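Local coordinates for choline kinase (Streptococcus pneumoniae, PDB 4R78), which probably phosphorylates choline as a choline kinase of protein kinase-like fold and binds adenosine monophosphate in its nucleotide pocket, at residues F150-I153 / K154-S158; V290-Y293 / Q294-V297; A167-E170 / S171-A175; E180-L183 / A184-V188. All coordinates share one frame; numbering follows the deposited sequence.

Contact 1: residues F150-I153 / K154-S158; sequences FEEI and KKYES
Glu-152 reaches two residues of the next helical turn, Lys-155 and Tyr-156, and does so through water at each carboxylate oxygen. Its OE1 accepts a hydrogen bond of 2.8 Å from a water that also pairs with Tyr-156 OH. That water sits at the edge of the phenol ring, in its plane. A second water lies 2.7 Å from Glu-152 OE2, probably donating to it, and accepts from Lys-155 NZ. The direct gap from Glu-152 OE2 to Lys-155 NZ is 4.6 Å, too long for direct ion pairing, and the water spans the two charged groups; Lys-155 NZ also has a weak bond to Lys-73 O. A bend at chi2 (87°) turns the Glu-152 carboxylate alongside the tyrosine, both side chains pointing the same way with their planes 74° apart, and CG of Glu-152 lies 3.9 Å from Tyr-156 CE2.

These residues belong to helix 149-159 of the protein kinase-like fold, whose buried side packs on helices 257-280 and 169-177. The backbone acceptors are used in regular i to i+4 fashion: Glu-151 O by Lys-155 N, Glu-152 O by Tyr-156 N and Ile-153 O by Glu-157 N, the last at 3.0 Å, while Lys-154 N to Phe-150 O is weak. On the side facing helix 169-177, Ile-153 CG2 lies 3.9 Å from Glu-157 CD, the two chains side by side. The Glu-157 carboxylate finds its polar partners beyond the helix: OE2 receives Tyr-169 OH in a hydrogen bond and Arg-173 NE in a salt bridge.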
# COMPACT_ATOMS: atom_id res chain seq x y z
N PHE A 150 9.71 -12.80 0.18
CA PHE A 150 10.47 -13.57 -0.79
C PHE A 150 9.56 -14.38 -1.70
O PHE A 150 9.83 -14.51 -2.90
CB PHE A 150 11.54 -14.41 -0.07
CG PHE A 150 12.45 -13.58 0.78
CD1 PHE A 150 13.54 -12.92 0.22
CD2 PHE A 150 12.19 -13.39 2.14
CE1 PHE A 150 14.38 -12.12 0.99
CE2 PHE A 150 13.02 -12.59 2.93
CZ PHE A 150 14.12 -11.95 2.35
N GLU A 151 8.45 -14.87 -1.15
CA GLU A 151 7.39 -15.46 -1.95
C GLU A 151 6.75 -14.40 -2.86
O GLU A 151 6.36 -14.70 -3.99
CB GLU A 151 6.31 -16.08 -1.07
CG GLU A 151 6.69 -17.39 -0.40
CD GLU A 151 5.57 -17.95 0.47
OE1 GLU A 151 5.87 -18.66 1.46
OE2 GLU A 151 4.38 -17.68 0.17
N GLU A 152 6.64 -13.17 -2.37
CA GLU A 152 6.06 -12.07 -3.14
C GLU A 152 6.88 -11.78 -4.40
O GLU A 152 6.32 -11.60 -5.48
CB GLU A 152 5.92 -10.81 -2.29
CG GLU A 152 5.02 -9.74 -2.90
CD GLU A 152 3.54 -9.92 -2.56
OE1 GLU A 152 2.77 -8.96 -2.77
OE2 GLU A 152 3.15 -11.00 -2.07
N ILE A 153 8.20 -11.75 -4.25
CA ILE A 153 9.10 -11.63 -5.41
C ILE A 153 8.78 -12.70 -6.46
O ILE A 153 8.63 -12.39 -7.64
CB ILE A 153 10.59 -11.70 -4.98
CG1 ILE A 153 10.96 -10.44 -4.19
CG2 ILE A 153 11.51 -11.87 -6.20
CD1 ILE A 153 12.20 -10.60 -3.31
N LYS A 154 8.65 -13.95 -6.02
CA LYS A 154 8.38 -15.07 -6.93
C LYS A 154 7.03 -14.94 -7.63
O LYS A 154 6.89 -15.34 -8.78
CB LYS A 154 8.47 -16.41 -6.20
CG LYS A 154 9.87 -16.74 -5.71
CD LYS A 154 9.92 -18.11 -5.06
CE LYS A 154 11.31 -18.41 -4.53
NZ LYS A 154 11.42 -19.83 -4.06
N LYS A 155 6.04 -14.38 -6.93
CA LYS A 155 4.72 -14.17 -7.52
C LYS A 155 4.79 -13.23 -8.73
O LYS A 155 4.22 -13.52 -9.78
CB LYS A 155 3.72 -13.64 -6.49
CG LYS A 155 3.31 -14.66 -5.44
CD LYS A 155 2.16 -14.13 -4.60
CE LYS A 155 1.57 -15.22 -3.72
NZ LYS A 155 0.54 -14.67 -2.78
N TYR A 156 5.49 -12.11 -8.57
CA TYR A 156 5.68 -11.17 -9.68
C TYR A 156 6.49 -11.79 -10.81
O TYR A 156 6.18 -11.58 -11.98
CB TYR A 156 6.31 -9.85 -9.20
CG TYR A 156 5.33 -8.97 -8.46
CD1 TYR A 156 4.31 -8.30 -9.14
CD2 TYR A 156 5.40 -8.82 -7.07
CE1 TYR A 156 3.40 -7.50 -8.46
CE2 TYR A 156 4.50 -8.02 -6.39
CZ TYR A 156 3.50 -7.36 -7.09
OH TYR A 156 2.60 -6.57 -6.42
N GLU A 157 7.52 -12.55 -10.46
CA GLU A 157 8.35 -13.22 -11.46
C GLU A 157 7.54 -14.18 -12.33
O GLU A 157 7.79 -14.30 -13.54
CB GLU A 157 9.52 -13.96 -10.80
CG GLU A 157 10.59 -13.03 -10.25
CD GLU A 157 11.73 -13.77 -9.59
OE1 GLU A 157 11.48 -14.82 -8.96
OE2 GLU A 157 12.87 -13.28 -9.69
N SER A 158 6.57 -14.84 -11.73
CA SER A 158 5.67 -15.74 -12.45
C SER A 158 4.75 -14.98 -13.41
O SER A 158 4.51 -15.42 -14.54
CB SER A 158 4.84 -16.57 -11.47
OG SER A 158 3.99 -17.47 -12.17
O HOH W 1 3.14 -6.44 -3.82
O HOH W 2 0.60 -11.92 -2.27

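Contact 2: residues V290-Y293 / Q294-V297; sequences VNRY and QRAV
Arg-292 and Arg-295 bring their guanidinium groups together one helical turn apart, with NE of Arg-292 only 3.6 Å from NH2 of Arg-295. The planes stand 82° apart: NH2 of Arg-295 lies over one face of the Arg-292 guanidinium, and the Arg-295 group presents its edge to Arg-292. Bends at chi3, 73° in Arg-292 and 58° in Arg-295, turn the two tips into this perpendicular meeting. Asp-268 of helix 257-280 probably makes this closeness tolerable: its OD1 forms a salt bridge with Arg-292 NE and its OD2 one with Arg-295 NE. Arg-292 NH2 has further partners in Glu-233 and Tyr-288 OH.

In the apolar contact, CE2 of Tyr-293 lies 4.1 Å from CG2 of Val-297, the side chains crossing at an oblique angle, and both residues also touch Val-172 of helix 169-177. The phenol ring stacks with Tyr-166, while its hydroxyl is hydrogen-bonded to Ala-167 O. Ala-296 turns its methyl toward the preceding turn, with CB 3.2 Å from Tyr-293 O.

Backbone bonds of helix 288-303 run from Gln-294 N to Val-290 O, Arg-295 N to Asn-291 O, Ala-296 N to Arg-292 O and Val-297 N to Tyr-293 O, all 3.0 to 3.1 Å long. This late helix of the kinase-like fold thus meets helix 223-233 through its arginines, helix 257-280 through Arg-292, Tyr-293, Arg-295 and Ala-296, and helix 169-177 through its tyrosine and valine. With carboxylates distributed around the paired guanidinium groups, the local positive charge is probably largely compensated, and the salt bridges to Asp-268 probably limit the rotation of both.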
# COMPACT_ATOMS: atom_id res chain seq x y z
N VAL A 290 12.85 1.36 -12.68
CA VAL A 290 14.30 1.40 -12.90
C VAL A 290 15.01 2.06 -11.71
O VAL A 290 16.00 1.53 -11.20
CB VAL A 290 14.64 2.15 -14.22
CG1 VAL A 290 16.13 2.46 -14.33
CG2 VAL A 290 14.17 1.34 -15.44
N ASN A 291 14.47 3.19 -11.27
CA ASN A 291 15.05 3.94 -10.16
C ASN A 291 14.90 3.26 -8.81
O ASN A 291 15.81 3.30 -7.98
CB ASN A 291 14.48 5.37 -10.13
CG ASN A 291 14.90 6.19 -11.34
OD1 ASN A 291 15.89 5.88 -12.01
ND2 ASN A 291 14.15 7.25 -11.62
N ARG A 292 13.75 2.62 -8.57
CA ARG A 292 13.58 1.86 -7.34
C ARG A 292 14.55 0.68 -7.30
O ARG A 292 15.17 0.41 -6.27
CB ARG A 292 12.14 1.38 -7.17
CG ARG A 292 11.15 2.50 -6.86
CD ARG A 292 9.91 2.00 -6.15
NE ARG A 292 10.22 1.64 -4.77
CZ ARG A 292 9.36 1.67 -3.76
NH1 ARG A 292 9.76 1.32 -2.54
NH2 ARG A 292 8.09 2.03 -3.95
N TYR A 293 14.71 0.00 -8.44
CA TYR A 293 15.63 -1.11 -8.54
C TYR A 293 17.07 -0.69 -8.24
O TYR A 293 17.77 -1.35 -7.49
CB TYR A 293 15.53 -1.74 -9.92
CG TYR A 293 16.41 -2.95 -10.15
CD1 TYR A 293 15.99 -4.22 -9.77
CD2 TYR A 293 17.65 -2.81 -10.78
CE1 TYR A 293 16.80 -5.33 -9.98
CE2 TYR A 293 18.46 -3.92 -11.00
CZ TYR A 293 18.03 -5.17 -10.61
OH TYR A 293 18.81 -6.27 -10.84
N GLN A 294 17.49 0.44 -8.82
CA GLN A 294 18.82 0.98 -8.56
C GLN A 294 19.02 1.32 -7.07
O GLN A 294 20.11 1.15 -6.53
CB GLN A 294 19.10 2.19 -9.46
CG GLN A 294 20.47 2.88 -9.24
CD GLN A 294 21.65 1.91 -9.20
OE1 GLN A 294 21.69 0.92 -9.94
NE2 GLN A 294 22.61 2.19 -8.34
N ARG A 295 17.95 1.78 -6.42
CA ARG A 295 18.01 2.06 -4.99
C ARG A 295 18.16 0.78 -4.16
O ARG A 295 18.80 0.80 -3.10
CB ARG A 295 16.81 2.90 -4.54
CG ARG A 295 16.97 3.56 -3.17
CD ARG A 295 15.90 4.61 -2.93
NE ARG A 295 14.55 4.05 -3.03
CZ ARG A 295 13.43 4.76 -3.07
NH1 ARG A 295 13.46 6.09 -3.02
NH2 ARG A 295 12.26 4.14 -3.16
N ALA A 296 17.58 -0.32 -4.63
CA ALA A 296 17.82 -1.64 -4.02
C ALA A 296 19.30 -2.01 -4.15
O ALA A 296 19.91 -2.49 -3.19
CB ALA A 296 16.93 -2.70 -4.67
N VAL A 297 19.87 -1.77 -5.32
CA VAL A 297 21.29 -2.03 -5.57
C VAL A 297 22.16 -1.20 -4.61
O VAL A 297 23.07 -1.74 -3.97
CB VAL A 297 21.65 -1.76 -7.06
CG1 VAL A 297 23.16 -1.76 -7.28
CG2 VAL A 297 20.97 -2.80 -7.95

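Contact 3: residues A167-E170 / S171-A175; sequences ANYE and SVRNA
The chain enters helix 169-177 through Asn-168, which has positive phi (60°), and the first turns close by bonds from Val-172 N to Asn-168 O, Arg-173 N to Tyr-169 O (2.7 Å) and Asn-174 N to Glu-170 O. Asn-168 occupies the N-cap position, yet its side chain makes no direct capping bond. Instead a water donates to its OD1 at 2.8 Å and accepts from Ser-171 N, occupying one of the backbone N-H groups in the first turn. A second water accepts from Asn-168 ND2 and is weakly bonded to Ser-171 OG.

Tyr-169 and Arg-173 meet one turn apart. CB of Arg-173 stands over one face of the phenol ring, 4.3 Å from its centroid and 13° off the normal, a CH-pi contact offset toward the rim. The arginine chain then runs extended from CG to NE across the ring at a slant, its CD 3.8 Å from Tyr-169 CE2. The polar ends of both side chains lead to Glu-157 on helix 149-159.

Two waters link Glu-170 to the following turn. One donates to both Glu-170 OE2, at 2.6 Å, and Asn-174 OD1; the other donates to the same carboxylate oxygen and accepts from Arg-173 NH1 and Asn-174 ND2. This surface helix of the kinase-like fold is therefore solvated along one side through bridging water, while its tyrosine and arginine turn to the neighbouring helix, whose carboxylate probably tempers the arginine's charge.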
# COMPACT_ATOMS: atom_id res chain seq x y z
N ALA A 167 19.04 -4.47 -14.91
CA ALA A 167 20.43 -4.86 -15.11
C ALA A 167 20.97 -5.76 -14.00
O ALA A 167 20.70 -5.54 -12.81
CB ALA A 167 21.30 -3.63 -15.24
N ASN A 168 21.75 -6.76 -14.39
CA ASN A 168 22.47 -7.62 -13.45
C ASN A 168 21.53 -8.36 -12.50
O ASN A 168 21.84 -8.53 -11.31
CB ASN A 168 23.50 -6.79 -12.67
CG ASN A 168 24.58 -7.63 -12.02
OD1 ASN A 168 24.98 -8.67 -12.55
ND2 ASN A 168 25.07 -7.18 -10.87
N TYR A 169 20.40 -8.81 -13.02
CA TYR A 169 19.32 -9.33 -12.17
C TYR A 169 19.69 -10.55 -11.31
O TYR A 169 19.33 -10.60 -10.14
CB TYR A 169 18.03 -9.58 -12.96
CG TYR A 169 16.84 -9.89 -12.07
CD1 TYR A 169 16.35 -8.94 -11.18
CD2 TYR A 169 16.23 -11.14 -12.11
CE1 TYR A 169 15.26 -9.22 -10.36
CE2 TYR A 169 15.14 -11.43 -11.28
CZ TYR A 169 14.66 -10.46 -10.41
OH TYR A 169 13.59 -10.73 -9.59
N GLU A 170 20.38 -11.53 -11.88
CA GLU A 170 20.72 -12.72 -11.11
C GLU A 170 21.55 -12.41 -9.86
O GLU A 170 21.22 -12.87 -8.76
CB GLU A 170 21.39 -13.79 -11.98
CG GLU A 170 20.41 -14.53 -12.88
CD GLU A 170 19.28 -15.19 -12.11
OE1 GLU A 170 18.11 -14.92 -12.43
OE2 GLU A 170 19.56 -15.97 -11.17
N SER A 171 22.59 -11.59 -10.01
CA SER A 171 23.40 -11.18 -8.86
C SER A 171 22.61 -10.37 -7.83
O SER A 171 22.78 -10.55 -6.62
CB SER A 171 24.63 -10.40 -9.31
OG SER A 171 25.56 -11.25 -9.96
N VAL A 172 21.75 -9.48 -8.30
CA VAL A 172 20.92 -8.68 -7.39
C VAL A 172 19.91 -9.58 -6.66
O VAL A 172 19.78 -9.51 -5.44
CB VAL A 172 20.23 -7.51 -8.13
CG1 VAL A 172 19.23 -6.79 -7.23
CG2 VAL A 172 21.28 -6.51 -8.64
N ARG A 173 19.22 -10.43 -7.43
CA ARG A 173 18.24 -11.36 -6.90
C ARG A 173 18.83 -12.23 -5.78
O ARG A 173 18.27 -12.33 -4.69
CB ARG A 173 17.70 -12.25 -8.02
CG ARG A 173 16.53 -13.13 -7.64
CD ARG A 173 16.17 -14.05 -8.79
NE ARG A 173 14.90 -14.73 -8.53
CZ ARG A 173 14.78 -15.92 -7.95
NH1 ARG A 173 15.86 -16.58 -7.56
NH2 ARG A 173 13.58 -16.44 -7.76
N ASN A 174 19.98 -12.84 -6.06
CA ASN A 174 20.62 -13.70 -5.07
C ASN A 174 21.02 -12.95 -3.80
O ASN A 174 20.90 -13.47 -2.69
CB ASN A 174 21.82 -14.44 -5.67
CG ASN A 174 21.42 -15.42 -6.77
OD1 ASN A 174 22.19 -15.66 -7.70
ND2 ASN A 174 20.23 -15.99 -6.67
N ALA A 175 21.50 -11.72 -3.97
CA ALA A 175 21.84 -10.88 -2.82
C ALA A 175 20.59 -10.54 -2.00
O ALA A 175 20.64 -10.55 -0.77
CB ALA A 175 22.56 -9.61 -3.27
O HOH W 3 23.65 -11.16 -12.73
O HOH W 4 27.40 -8.66 -9.79
O HOH W 5 21.61 -17.21 -10.06
O HOH W 6 18.52 -16.54 -8.61

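Contact 4: residues E180-L183 / A184-V188; sequences EKRL and ADLGV
Arg-182 lies against Leu-186 and Asp-185 at the last turn of helix 179-186, just before Gly-187, on the surface of the kinase-like fold. From CB the chain starts with CG anti to the backbone N (chi1 -178°) and bends at chi2, which carries it along the helix toward the next turn. CG comes 4.2 Å from Leu-186 CD1. Farther out, NE is near Leu-186 CG and CD2, while its polar partner is Glu-258 of helix 257-280, in a salt bridge. CZ is 3.8 Å from Leu-186 CD2, a methyl that sits over one face of the guanidinium, 3.6 Å above the plane and offset toward the rim, nearest to NH2. NH1 forms a long salt bridge of 3.5 Å with Asp-185 OD2, the guanidinium and carboxylate planes being 70° apart. The cationic group thus has a leucine methyl over one face and carboxylates from two helices near its nitrogens.

Backbone bonds from Ala-184 N to Glu-180 O, Asp-185 N to Lys-181 O and Leu-186 N to Arg-182 O maintain the helix. Gly-187 N still reaches Leu-183 O at 2.9 Å, although the residue itself has left helical angles with phi 94°. The chain then turns so that Val-188 folds back over Leu-183, and both side chains also touch Tyr-263. Here Val-188 CG2 rests 3.8 Å from Leu-183 CB and 3.4 Å from Leu-183 O.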
# COMPACT_ATOMS: atom_id res chain seq x y z
N GLU A 180 16.97 -13.31 3.59
CA GLU A 180 16.00 -14.17 4.29
C GLU A 180 16.62 -14.83 5.52
O GLU A 180 15.99 -14.86 6.59
CB GLU A 180 15.42 -15.23 3.34
CG GLU A 180 14.26 -16.03 3.94
CD GLU A 180 13.49 -16.86 2.92
OE1 GLU A 180 13.98 -17.08 1.79
OE2 GLU A 180 12.38 -17.31 3.26
N LYS A 181 17.85 -15.33 5.37
CA LYS A 181 18.58 -15.96 6.47
C LYS A 181 18.85 -14.98 7.62
O LYS A 181 18.73 -15.35 8.79
CB LYS A 181 19.89 -16.58 5.96
CG LYS A 181 20.84 -17.14 7.04
CD LYS A 181 20.25 -18.34 7.77
CE LYS A 181 21.18 -18.83 8.86
NZ LYS A 181 20.58 -19.98 9.60
N ARG A 182 19.22 -13.75 7.28
CA ARG A 182 19.48 -12.73 8.29
C ARG A 182 18.20 -12.41 9.06
O ARG A 182 18.21 -12.35 10.29
CB ARG A 182 20.09 -11.46 7.69
CG ARG A 182 20.42 -10.36 8.70
CD ARG A 182 21.38 -10.84 9.79
NE ARG A 182 21.76 -9.77 10.71
CZ ARG A 182 22.44 -9.95 11.84
NH1 ARG A 182 22.83 -11.16 12.22
NH2 ARG A 182 22.72 -8.90 12.61
N LEU A 183 17.09 -12.24 8.34
CA LEU A 183 15.80 -11.98 8.99
C LEU A 183 15.39 -13.12 9.93
O LEU A 183 14.86 -12.86 11.01
CB LEU A 183 14.71 -11.68 7.96
CG LEU A 183 14.73 -10.29 7.30
CD1 LEU A 183 13.75 -10.24 6.15
CD2 LEU A 183 14.46 -9.16 8.30
N ALA A 184 15.65 -14.36 9.52
CA ALA A 184 15.36 -15.52 10.37
C ALA A 184 16.21 -15.52 11.65
O ALA A 184 15.71 -15.85 12.73
CB ALA A 184 15.56 -16.82 9.60
N ASP A 185 17.47 -15.13 11.53
CA ASP A 185 18.37 -15.04 12.68
C ASP A 185 17.92 -13.95 13.66
O ASP A 185 17.89 -14.18 14.87
CB ASP A 185 19.81 -14.79 12.22
CG ASP A 185 20.84 -14.92 13.35
OD1 ASP A 185 20.52 -15.51 14.41
OD2 ASP A 185 21.98 -14.44 13.18
N LEU A 186 17.57 -12.78 13.14
CA LEU A 186 17.09 -11.67 13.97
C LEU A 186 15.77 -12.03 14.64
O LEU A 186 15.51 -11.61 15.78
CB LEU A 186 16.94 -10.40 13.13
CG LEU A 186 18.20 -9.79 12.51
CD1 LEU A 186 17.84 -8.68 11.53
CD2 LEU A 186 19.17 -9.28 13.58
N GLY A 187 14.96 -12.81 13.94
CA GLY A 187 13.64 -13.22 14.42
C GLY A 187 12.59 -12.28 13.89
O GLY A 187 12.58 -11.10 14.25
N VAL A 188 11.71 -12.79 13.03
CA VAL A 188 10.67 -11.98 12.39
C VAL A 188 9.41 -11.97 13.25
O VAL A 188 8.93 -13.02 13.69
CB VAL A 188 10.36 -12.47 10.95
CG1 VAL A 188 9.24 -11.66 10.31
CG2 VAL A 188 11.61 -12.41 10.08

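Each contact lies within one helix or at its end; the four helices are different, and direct touches connect all four in a chain. Contacts 1 and 2 are partly buried, whereas contacts 3 and 4 lie at the surface. Contact 3 touches both of the partly buried contacts: toward contact 1 by polar bonds and apolar packing, and toward contact 2 through a tyrosine hydroxyl and paired valines. Contact 4 meets contact 1 by packing at Phe-150, and its nearest atoms are about 13 Å from contact 2. Water bridges serve contacts 1 and 3; arginines in contacts 2 and 4 are instead paired with carboxylates of helix 257-280, the element that contact 1 meets through apolar side chains.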